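Local coordinates for 2,3-dihydroxy-2,3-dihydrophenylpropionate dehydrogenase (Pseudomonas sp. MC1, PDB 5XTF), which catalyses the NAD(+)-dependent oxidation of naphthalene cis-dihydrodiol to 1,2-dihydroxynaphthalene as a tetrameric short-chain dehydrogenase/reductase, at residues S27-A31 with A103-I107; H81-E85 with S138-A142; I128-V133 with C171-K176; T157-H163 with K176-L180; L234-G238 with D270-A274. All blocks are in the same frame, centred on the assembly; numbering follows the deposited sequence.

Interaction 1 (S27-A31 with A103-I107)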
# COMPACT_ATOMS: atom_id res chain seq x y z
N SER B 27 22.35 -16.26 -11.44
CA SER B 27 22.00 -16.26 -12.85
C SER B 27 21.06 -15.09 -13.15
O SER B 27 20.04 -14.94 -12.49
CB SER B 27 21.34 -17.57 -13.22
OG SER B 27 21.06 -17.56 -14.59
N ILE B 28 21.39 -14.30 -14.18
CA ILE B 28 20.81 -12.98 -14.42
C ILE B 28 20.25 -12.93 -15.85
O ILE B 28 21.01 -13.08 -16.80
CB ILE B 28 21.87 -11.88 -14.23
CG1 ILE B 28 22.54 -12.02 -12.86
CG2 ILE B 28 21.29 -10.49 -14.47
CD1 ILE B 28 23.80 -11.20 -12.67
N THR B 29 18.93 -12.70 -16.00
CA THR B 29 18.38 -12.36 -17.32
C THR B 29 18.46 -10.85 -17.55
O THR B 29 18.70 -10.05 -16.64
CB THR B 29 16.93 -12.82 -17.49
OG1 THR B 29 16.05 -11.89 -16.82
CG2 THR B 29 16.70 -14.23 -16.96
N GLY B 30 18.21 -10.44 -18.80
CA GLY B 30 18.37 -9.03 -19.15
C GLY B 30 19.76 -8.48 -18.88
O GLY B 30 19.90 -7.33 -18.44
N ALA B 31 20.80 -9.26 -19.15
CA ALA B 31 22.13 -8.98 -18.62
C ALA B 31 23.06 -8.21 -19.56
O ALA B 31 24.19 -7.89 -19.17
CB ALA B 31 22.81 -10.29 -18.21
N ALA B 103 15.46 -12.30 -12.16
CA ALA B 103 14.64 -12.10 -13.35
C ALA B 103 14.53 -10.60 -13.56
O ALA B 103 13.92 -9.90 -12.75
CB ALA B 103 13.28 -12.76 -13.17
N ASN B 104 15.12 -10.11 -14.65
CA ASN B 104 15.31 -8.68 -14.83
C ASN B 104 15.02 -8.19 -16.23
O ASN B 104 14.81 -6.98 -16.40
CB ASN B 104 16.75 -8.29 -14.44
CG ASN B 104 17.14 -6.91 -14.92
OD1 ASN B 104 16.60 -5.89 -14.46
ND2 ASN B 104 18.09 -6.85 -15.85
N ALA B 105 15.01 -9.04 -17.25
CA ALA B 105 14.77 -8.57 -18.60
C ALA B 105 13.42 -7.86 -18.66
O ALA B 105 12.42 -8.35 -18.13
CB ALA B 105 14.83 -9.75 -19.59
N GLY B 106 13.40 -6.66 -19.24
CA GLY B 106 12.19 -5.87 -19.28
C GLY B 106 12.04 -5.16 -20.61
O GLY B 106 12.97 -5.11 -21.41
N ILE B 107 10.83 -4.63 -20.83
CA ILE B 107 10.54 -3.80 -22.00
C ILE B 107 9.54 -2.73 -21.58
O ILE B 107 8.71 -2.95 -20.70
CB ILE B 107 10.00 -4.64 -23.19
CG1 ILE B 107 10.01 -3.83 -24.48
CG2 ILE B 107 8.58 -5.12 -22.94
CD1 ILE B 107 9.47 -4.60 -25.66
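Thr-29 and the backbone of Asn-104 and Ala-105 carry the hydrogen bonds between these two strand ends. The hydroxyl OG1 of Thr-29 accepts twice: from Asn-104 N at 3.0 Å, almost straight at 177°, and from Ala-105 N at 3.1 Å. With chi1 at 79° the oxygen stands between the threonine's own backbone N and carbonyl carbon, which turns it to the bend where strand 100-103 runs out, and two successive N-H groups converge on it. Asn-104 adds a weak bond from ND2 to Thr-29 O, 3.4 Å long. Its CG lies anti to the backbone N (chi1 165°), which carries the amide back beside Thr-29 and Gly-30, while OD1 is taken by the hydroxyl of Thr-157. Residues 29-31 open the glycine-rich turn after the first strand of the Rossmann fold, and 104-106 are the Asn-Ala-Gly signature of short-chain dehydrogenases; Asn-104 binds NAD(+), though none is bound in this chain. Replacing Thr-29 by a valine would probably leave the N-H groups of Asn-104 and Ala-105 without their acceptor in a buried place, and so weaken the tie between the two turns. Packing is close around Gly-30, whose CA is 3.7 Å from Ala-105 CA. The methyl CB of Ala-105 rests on the glycine backbone, 3.5 Å from Gly-30 N. At Gly-30 a beta carbon would run into Ala-105 CA and the Asn-104 amide, and its positive phi favours glycine as well.

Interaction 2 (H81-E85 with S138-A142)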
# COMPACT_ATOMS: atom_id res chain seq x y z
N HIS B 81 10.74 -20.58 -23.34
CA HIS B 81 10.98 -21.33 -22.10
C HIS B 81 12.26 -22.16 -22.19
O HIS B 81 13.07 -22.17 -21.25
CB HIS B 81 9.78 -22.23 -21.78
CG HIS B 81 9.91 -22.94 -20.48
ND1 HIS B 81 10.08 -22.28 -19.28
CD2 HIS B 81 9.91 -24.27 -20.18
CE1 HIS B 81 10.18 -23.16 -18.30
NE2 HIS B 81 10.08 -24.37 -18.82
N ALA B 82 12.48 -22.83 -23.32
CA ALA B 82 13.68 -23.65 -23.49
C ALA B 82 14.95 -22.85 -23.30
O ALA B 82 15.94 -23.38 -22.78
CB ALA B 82 13.67 -24.31 -24.87
N THR B 83 14.95 -21.57 -23.70
CA THR B 83 16.12 -20.73 -23.45
C THR B 83 16.38 -20.57 -21.95
O THR B 83 17.54 -20.61 -21.50
CB THR B 83 15.94 -19.37 -24.12
OG1 THR B 83 15.91 -19.53 -25.55
CG2 THR B 83 17.06 -18.41 -23.72
N ASN B 84 15.32 -20.37 -21.16
CA ASN B 84 15.46 -20.27 -19.71
C ASN B 84 15.99 -21.58 -19.13
O ASN B 84 16.85 -21.56 -18.24
CB ASN B 84 14.12 -19.92 -19.05
CG ASN B 84 13.63 -18.53 -19.39
OD1 ASN B 84 12.62 -18.36 -20.06
ND2 ASN B 84 14.34 -17.54 -18.90
N GLU B 85 15.47 -22.71 -19.60
CA GLU B 85 16.01 -24.00 -19.18
C GLU B 85 17.49 -24.12 -19.55
O GLU B 85 18.31 -24.57 -18.74
CB GLU B 85 15.19 -25.12 -19.80
CG GLU B 85 13.78 -25.20 -19.23
CD GLU B 85 12.88 -26.16 -19.99
OE1 GLU B 85 13.04 -26.30 -21.23
OE2 GLU B 85 12.01 -26.79 -19.34
N SER B 138 8.42 -18.06 -16.26
CA SER B 138 9.18 -19.10 -16.96
C SER B 138 10.57 -19.30 -16.35
O SER B 138 10.97 -20.43 -16.05
CB SER B 138 9.27 -18.75 -18.45
OG SER B 138 10.12 -19.64 -19.16
N GLY B 139 11.31 -18.20 -16.15
CA GLY B 139 12.61 -18.31 -15.48
C GLY B 139 12.53 -18.96 -14.11
O GLY B 139 13.36 -19.81 -13.77
N ILE B 140 11.54 -18.58 -13.30
CA ILE B 140 11.44 -19.14 -11.95
C ILE B 140 11.06 -20.62 -12.00
O ILE B 140 11.63 -21.44 -11.25
CB ILE B 140 10.45 -18.31 -11.11
CG1 ILE B 140 11.07 -16.94 -10.80
CG2 ILE B 140 10.04 -19.07 -9.86
CD1 ILE B 140 10.08 -15.90 -10.43
N SER B 141 10.12 -20.98 -12.86
CA SER B 141 9.81 -22.39 -13.10
C SER B 141 11.06 -23.19 -13.46
O SER B 141 11.30 -24.28 -12.93
CB SER B 141 8.77 -22.50 -14.21
OG SER B 141 8.53 -23.84 -14.57
N ALA B 142 11.89 -22.65 -14.34
CA ALA B 142 13.11 -23.36 -14.74
C ALA B 142 14.15 -23.40 -13.62
O ALA B 142 14.95 -24.34 -13.56
CB ALA B 142 13.69 -22.73 -15.99
O HOH W 1 10.21 -25.68 -16.21
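Helix segments 81-85 and 138-142 pass with their axes 8.8 Å apart at a crossing angle of -42°, bringing His-81 opposite Ser-138, Asn-84 opposite Gly-139 and Glu-85 opposite Ala-142. The imidazole of His-81, its CG anti to the backbone N at chi1 -175°, swings across the groove. Its ND1 meets Ser-138 OG at 2.6 Å in a nearly straight hydrogen bond (174°), the hydroxyl coming in at the ring edge close to the ring plane; either partner could be the donor. On the far nitrogen, NE2 holds a water at 2.9 Å, also in the plane of the ring, and this water donates to Ser-141 OG at 3.0 Å. One turn on, the apolar part of the seam begins: Ala-142 CB fits against the backbone of the other helix, 4.0 Å from Glu-85 N, and lies 4.1 Å from Glu-85 CG. Trp-118 of the second subunit stacks on the imidazole and packs on both serines, which places this helix pair at a subunit interface of the tetramer. With a serine on one ring nitrogen and a water-linked serine on the other, the imidazole is probably fixed in rotation, whichever nitrogen carries the proton.

Interaction 3 (I128-V133 with C171-K176)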
# COMPACT_ATOMS: atom_id res chain seq x y z
N ILE B 128 4.37 -6.83 -23.83
CA ILE B 128 4.71 -6.35 -22.49
C ILE B 128 4.53 -7.46 -21.47
O ILE B 128 5.43 -7.73 -20.65
CB ILE B 128 3.88 -5.10 -22.14
CG1 ILE B 128 4.46 -3.89 -22.85
CG2 ILE B 128 3.87 -4.86 -20.64
CD1 ILE B 128 3.43 -3.03 -23.46
N PHE B 129 3.40 -8.16 -21.53
CA PHE B 129 3.15 -9.16 -20.50
C PHE B 129 3.96 -10.44 -20.71
O PHE B 129 4.34 -11.09 -19.73
CB PHE B 129 1.65 -9.44 -20.42
CG PHE B 129 0.92 -8.44 -19.57
CD1 PHE B 129 0.63 -7.18 -20.06
CD2 PHE B 129 0.57 -8.74 -18.26
CE1 PHE B 129 -0.01 -6.24 -19.26
CE2 PHE B 129 -0.07 -7.81 -17.45
CZ PHE B 129 -0.37 -6.55 -17.96
N ASP B 130 4.27 -10.79 -21.97
CA ASP B 130 5.17 -11.92 -22.21
C ASP B 130 6.54 -11.67 -21.58
O ASP B 130 7.13 -12.57 -20.97
CB ASP B 130 5.31 -12.19 -23.70
CG ASP B 130 4.13 -12.94 -24.26
OD1 ASP B 130 3.43 -13.58 -23.44
OD2 ASP B 130 3.89 -12.87 -25.49
N ILE B 131 7.06 -10.45 -21.71
CA ILE B 131 8.42 -10.16 -21.26
C ILE B 131 8.47 -9.76 -19.80
O ILE B 131 9.30 -10.25 -19.03
CB ILE B 131 9.05 -9.06 -22.13
CG1 ILE B 131 9.25 -9.55 -23.56
CG2 ILE B 131 10.37 -8.62 -21.53
CD1 ILE B 131 9.68 -8.44 -24.51
N ASN B 132 7.61 -8.82 -19.40
CA ASN B 132 7.68 -8.27 -18.05
C ASN B 132 7.04 -9.17 -17.00
O ASN B 132 7.29 -8.97 -15.82
CB ASN B 132 7.01 -6.90 -17.98
CG ASN B 132 7.70 -5.88 -18.84
OD1 ASN B 132 8.81 -6.12 -19.35
ND2 ASN B 132 7.07 -4.74 -19.01
N VAL B 133 6.24 -10.16 -17.40
CA VAL B 133 5.54 -10.99 -16.43
C VAL B 133 5.67 -12.47 -16.74
O VAL B 133 6.19 -13.24 -15.92
CB VAL B 133 4.05 -10.61 -16.33
CG1 VAL B 133 3.36 -11.47 -15.25
CG2 VAL B 133 3.88 -9.12 -16.03
N CYS B 171 -0.44 -0.36 -20.03
CA CYS B 171 0.10 -1.72 -20.14
C CYS B 171 1.32 -1.89 -19.26
O CYS B 171 1.39 -2.82 -18.44
CB CYS B 171 0.45 -2.05 -21.60
SG CYS B 171 -0.97 -1.96 -22.71
N TYR B 172 2.30 -0.99 -19.40
CA TYR B 172 3.51 -1.10 -18.61
C TYR B 172 3.19 -1.07 -17.12
O TYR B 172 3.69 -1.91 -16.37
CB TYR B 172 4.49 0.02 -18.97
CG TYR B 172 5.84 -0.08 -18.26
CD1 TYR B 172 6.84 -0.94 -18.73
CD2 TYR B 172 6.11 0.68 -17.13
CE1 TYR B 172 8.07 -1.04 -18.08
CE2 TYR B 172 7.35 0.59 -16.48
CZ TYR B 172 8.32 -0.27 -16.96
OH TYR B 172 9.52 -0.34 -16.29
N ILE B 173 2.34 -0.14 -16.69
CA ILE B 173 2.06 -0.01 -15.26
C ILE B 173 1.35 -1.25 -14.75
O ILE B 173 1.63 -1.73 -13.64
CB ILE B 173 1.28 1.28 -14.97
CG1 ILE B 173 2.19 2.48 -15.21
CG2 ILE B 173 0.79 1.28 -13.55
CD1 ILE B 173 1.55 3.79 -14.98
N ALA B 174 0.45 -1.81 -15.56
CA ALA B 174 -0.25 -3.03 -15.15
C ALA B 174 0.72 -4.21 -15.06
O ALA B 174 0.62 -5.03 -14.14
CB ALA B 174 -1.38 -3.32 -16.13
N SER B 175 1.67 -4.30 -15.99
CA SER B 175 2.62 -5.41 -15.92
C SER B 175 3.51 -5.28 -14.70
O SER B 175 3.83 -6.27 -14.04
CB SER B 175 3.47 -5.49 -17.19
OG SER B 175 4.43 -4.44 -17.28
N LYS B 176 3.92 -4.06 -14.37
CA LYS B 176 4.77 -3.88 -13.21
C LYS B 176 4.01 -4.07 -11.90
O LYS B 176 4.61 -4.49 -10.91
CB LYS B 176 5.43 -2.51 -13.29
CG LYS B 176 6.54 -2.49 -14.38
CD LYS B 176 7.61 -3.57 -14.09
CE LYS B 176 8.78 -3.49 -15.05
NZ LYS B 176 9.83 -4.49 -14.69
O HOH W 2 8.92 -6.76 -15.22
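Chi1 of 73° at Ser-175 tucks OG between its own backbone N and carbonyl carbon, while chi1 of -63° at Asn-132 sends the amide across to meet it. ND2 of Asn-132 donates to Ser-175 OG at 3.2 Å (168°), the oxygen lying practically in the amide plane, and OG passes its own hydrogen to Tyr-172 O at 2.8 Å. The hydroxyl is thus held by two bonds, one accepted and one donated. Ser-175 CB packs over the centre of the Phe-129 ring in a CH-pi contact, 4.1 Å from the centroid. Ser-175 is a knob in a hole made by Ile-128, Phe-129, Asn-132 and Val-133 of helix 118-150. Tyr-172 and Lys-176 show the Tyr-x-x-x-Lys spacing of short-chain dehydrogenases, and Lys-176 is an NAD(+)-binding residue. Where helix 118-150 makes a wider, pi-type turn at 130-133, a water donates to Asn-132 O; its contact with Lys-176 NZ is modelled too short to be trusted in length, but is consistent with the water link seen in relatives. The lysine also reaches Ala-158 O, and Asn-132 OD1 accepts from Ile-107 N. The Asn-132 amide stands nearly perpendicular to the Tyr-172 ring. Farther down the groove, Ile-128 CD1 touches Cys-171 CB at 3.6 Å, and Phe-129 meets Ala-174 CB with its ring edge.

Interaction 4 (T157-H163 with K176-L180)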
# COMPACT_ATOMS: atom_id res chain seq x y z
N THR B 157 13.12 -7.77 -10.96
CA THR B 157 13.10 -6.34 -11.20
C THR B 157 11.64 -5.91 -11.39
O THR B 157 10.97 -6.34 -12.33
CB THR B 157 13.95 -5.99 -12.42
OG1 THR B 157 15.34 -6.28 -12.15
CG2 THR B 157 13.81 -4.52 -12.78
N ALA B 158 11.14 -5.12 -10.44
CA ALA B 158 9.85 -4.46 -10.58
C ALA B 158 10.10 -3.11 -11.23
O ALA B 158 10.82 -3.04 -12.23
CB ALA B 158 9.16 -4.33 -9.22
N SER B 159 9.57 -2.03 -10.66
CA SER B 159 9.66 -0.70 -11.27
C SER B 159 9.00 0.32 -10.34
O SER B 159 8.18 -0.03 -9.48
CB SER B 159 8.99 -0.69 -12.66
OG SER B 159 8.98 0.60 -13.24
N VAL B 160 9.36 1.60 -10.52
CA VAL B 160 8.60 2.65 -9.84
C VAL B 160 7.16 2.63 -10.35
O VAL B 160 6.23 3.02 -9.63
CB VAL B 160 9.24 4.04 -10.03
CG1 VAL B 160 9.17 4.49 -11.47
CG2 VAL B 160 8.55 5.08 -9.12
N SER B 161 6.96 2.17 -11.58
CA SER B 161 5.64 1.97 -12.15
C SER B 161 4.84 0.90 -11.43
O SER B 161 3.63 0.78 -11.66
CB SER B 161 5.75 1.62 -13.63
OG SER B 161 6.16 2.74 -14.41
N SER B 162 5.48 0.10 -10.57
CA SER B 162 4.74 -0.83 -9.72
C SER B 162 3.97 -0.12 -8.61
O SER B 162 3.08 -0.73 -8.02
CB SER B 162 5.70 -1.84 -9.09
OG SER B 162 6.48 -2.50 -10.07
N HIS B 163 4.29 1.14 -8.31
CA HIS B 163 3.70 1.85 -7.18
C HIS B 163 2.97 3.12 -7.58
O HIS B 163 1.93 3.43 -7.00
CB HIS B 163 4.80 2.20 -6.14
CG HIS B 163 5.80 1.11 -5.93
ND1 HIS B 163 5.52 -0.03 -5.21
CD2 HIS B 163 7.06 0.96 -6.40
CE1 HIS B 163 6.58 -0.82 -5.22
NE2 HIS B 163 7.53 -0.25 -5.94
N LYS B 176 3.92 -4.06 -14.37
CA LYS B 176 4.77 -3.88 -13.21
C LYS B 176 4.01 -4.07 -11.90
O LYS B 176 4.61 -4.49 -10.91
CB LYS B 176 5.43 -2.51 -13.29
CG LYS B 176 6.54 -2.49 -14.38
CD LYS B 176 7.61 -3.57 -14.09
CE LYS B 176 8.78 -3.49 -15.05
NZ LYS B 176 9.83 -4.49 -14.69
N HIS B 177 2.70 -3.81 -11.89
CA HIS B 177 1.92 -4.20 -10.72
C HIS B 177 1.78 -5.71 -10.61
O HIS B 177 1.81 -6.26 -9.50
CB HIS B 177 0.54 -3.54 -10.76
CG HIS B 177 0.54 -2.14 -10.25
ND1 HIS B 177 1.08 -1.08 -10.97
CD2 HIS B 177 0.09 -1.61 -9.09
CE1 HIS B 177 0.94 0.03 -10.26
NE2 HIS B 177 0.34 -0.27 -9.12
N ALA B 178 1.63 -6.41 -11.73
CA ALA B 178 1.58 -7.86 -11.67
C ALA B 178 2.85 -8.43 -11.02
O ALA B 178 2.78 -9.40 -10.26
CB ALA B 178 1.36 -8.44 -13.07
N VAL B 179 4.02 -7.82 -11.28
CA VAL B 179 5.25 -8.32 -10.66
C VAL B 179 5.17 -8.22 -9.13
O VAL B 179 5.52 -9.17 -8.42
CB VAL B 179 6.50 -7.58 -11.21
CG1 VAL B 179 7.73 -8.10 -10.55
CG2 VAL B 179 6.60 -7.76 -12.73
N LEU B 180 4.65 -7.10 -8.61
CA LEU B 180 4.38 -7.02 -7.17
C LEU B 180 3.53 -8.17 -6.70
O LEU B 180 3.74 -8.69 -5.60
CB LEU B 180 3.66 -5.72 -6.82
CG LEU B 180 4.35 -4.41 -7.09
CD1 LEU B 180 3.52 -3.32 -6.42
CD2 LEU B 180 5.77 -4.43 -6.56
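Lys-176 NZ donates to Ala-158 O at 3.0 Å, arriving well above the carbonyl plane, and more weakly to Thr-157 O at 3.2 Å. Its chain bends at chi2 (-58°) and then runs extended alongside Ser-159, whose CB presses on Lys-176 CG at 3.5 Å, tighter than usual for carbons. At the root of the same residue, Ser-162 OG donates to Lys-176 O at 2.9 Å, again from above the carbonyl plane. Carbon contacts close the seam: Leu-180 CG lies 3.5 Å from Ser-162 CB, and Val-179 CG1 reaches Ala-158 CB. The carbonyl oxygen of Ser-162 sits over one face of the His-177 ring, 3.0 Å above its plane and toward the rim; the histidine's ND1 bonds back to Ile-173 O, and its NE2 meets Lys-184 of the second subunit. In the next shell Ser-159 OG accepts from Ser-161 N at 3.0 Å, an ST turn that leads into the 3-10 turn at 160-162, and the same OG is hydrogen-bonded to Tyr-172 OH. A serine beyond the fifth strand of the sheet, joined to the tyrosine of a Tyr-x-x-x-Lys helix whose lysine binds NAD(+), is consistent with the serine-tyrosine-lysine active-site arrangement of short-chain dehydrogenases.

Interaction 5 (L234-G238 with D270-A274)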
# COMPACT_ATOMS: atom_id res chain seq x y z
N LEU B 234 14.85 14.10 -13.69
CA LEU B 234 14.11 14.86 -12.69
C LEU B 234 13.46 13.94 -11.66
O LEU B 234 12.52 13.20 -11.98
CB LEU B 234 13.04 15.75 -13.36
CG LEU B 234 12.23 16.77 -12.53
CD1 LEU B 234 11.01 16.13 -11.84
CD2 LEU B 234 13.11 17.51 -11.52
N THR B 235 13.97 13.96 -10.44
CA THR B 235 13.41 13.23 -9.31
C THR B 235 13.42 14.18 -8.12
O THR B 235 14.05 15.24 -8.20
CB THR B 235 14.23 11.96 -9.01
OG1 THR B 235 15.55 12.32 -8.58
CG2 THR B 235 14.33 11.08 -10.25
N PRO B 236 12.73 13.87 -7.01
CA PRO B 236 12.92 14.70 -5.81
C PRO B 236 14.38 14.83 -5.36
O PRO B 236 14.77 15.89 -4.87
CB PRO B 236 12.06 13.99 -4.75
CG PRO B 236 11.00 13.30 -5.55
CD PRO B 236 11.67 12.87 -6.84
N LEU B 237 15.20 13.79 -5.53
CA LEU B 237 16.61 13.91 -5.15
C LEU B 237 17.43 14.70 -6.16
O LEU B 237 18.63 14.88 -5.96
CB LEU B 237 17.24 12.53 -4.93
CG LEU B 237 16.81 11.82 -3.65
CD1 LEU B 237 17.63 10.56 -3.44
CD2 LEU B 237 16.89 12.72 -2.41
N GLY B 238 16.82 15.15 -7.25
CA GLY B 238 17.42 16.15 -8.09
C GLY B 238 18.32 15.63 -9.18
O GLY B 238 18.99 16.43 -9.84
N ASP B 270 14.49 4.97 -6.32
CA ASP B 270 13.90 5.77 -7.38
C ASP B 270 14.09 7.26 -7.19
O ASP B 270 13.40 8.06 -7.83
CB ASP B 270 12.40 5.48 -7.46
CG ASP B 270 11.68 5.70 -6.12
OD1 ASP B 270 12.30 6.20 -5.15
OD2 ASP B 270 10.47 5.37 -6.05
N GLY B 271 14.99 7.67 -6.29
CA GLY B 271 15.21 9.09 -6.07
C GLY B 271 14.01 9.82 -5.52
O GLY B 271 13.94 11.04 -5.65
N GLY B 272 13.07 9.10 -4.90
CA GLY B 272 11.88 9.69 -4.34
C GLY B 272 10.72 9.78 -5.30
O GLY B 272 9.69 10.35 -4.93
N MET B 273 10.86 9.23 -6.51
CA MET B 273 9.86 9.43 -7.55
C MET B 273 8.49 8.94 -7.13
O MET B 273 7.48 9.54 -7.49
CB MET B 273 10.29 8.71 -8.82
CG MET B 273 9.58 9.19 -10.08
SD MET B 273 10.40 8.46 -11.51
CE MET B 273 12.05 8.40 -10.82
N ALA B 274 8.43 7.83 -6.39
CA ALA B 274 7.14 7.35 -5.92
C ALA B 274 6.45 8.38 -5.04
O ALA B 274 5.22 8.48 -5.04
CB ALA B 274 7.32 6.02 -5.18
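The flat carbonyl groups of Gly-271 and Gly-272 are met by the CD and CG corner of Pro-236: CD is 3.1 Å from Gly-271 O and CG 3.3 Å from Gly-272 O. Two beta turns are pressed together here, a type I turn from Thr-235 to Gly-238 and a type I' turn from Asp-270 to Met-273, the latter just after the last strand of the Rossmann sheet. The flat carboxylate of Asp-270 is met on one face by two backbone N-H groups, both from well above its plane: Gly-272 N at OD1, closing an Asx turn, and Ala-274 N at OD2. Glycine suits both inner positions of this turn, since phi is positive at each and a beta carbon on Gly-271 would strike Thr-235 OG1. Thr-235 turns OG1 to Phe-239 O, sets CB 3.5 Å from Gly-271 O and puts its methyl CG2 against Met-273 CE at 3.6 Å. Reducing Thr-235 to a glycine is likely to leave the Met-273 methyl without its partner and Phe-239 O without the hydroxyl. The third subunit packs on both turns, with Phe-261 against Thr-235, and takes part in backbone hydrogen bonds with Gly-271. Directly across the contact Leu-237 N donates to Gly-271 O at 3.0 Å (150°).

In the fold
Interactions 1, 4 and 5 use loops that follow strands of the parallel Rossmann sheet, while 2 and 3 join helices packed beside it. The centre of interaction 1 lies about 4 Å from the centre of the chain; Ile-107 N touches Asn-132 OD1 of interaction 3, and Asn-104 OD1 touches Thr-157 OG1 of interaction 4. Interactions 3 and 4, centres about 9 Å apart, share Lys-176 and helix 170-190, so Asn-104 and Lys-176, both NAD(+)-binding, are linked through interactions 1, 3 and 4. Interactions 1 and 2, 2 and 3, and 3 and 4 each alternate along the chain; 5 comes after all of them. Helix 118-150 serves 2 and 3; these and 4 face the second subunit, 5 the third.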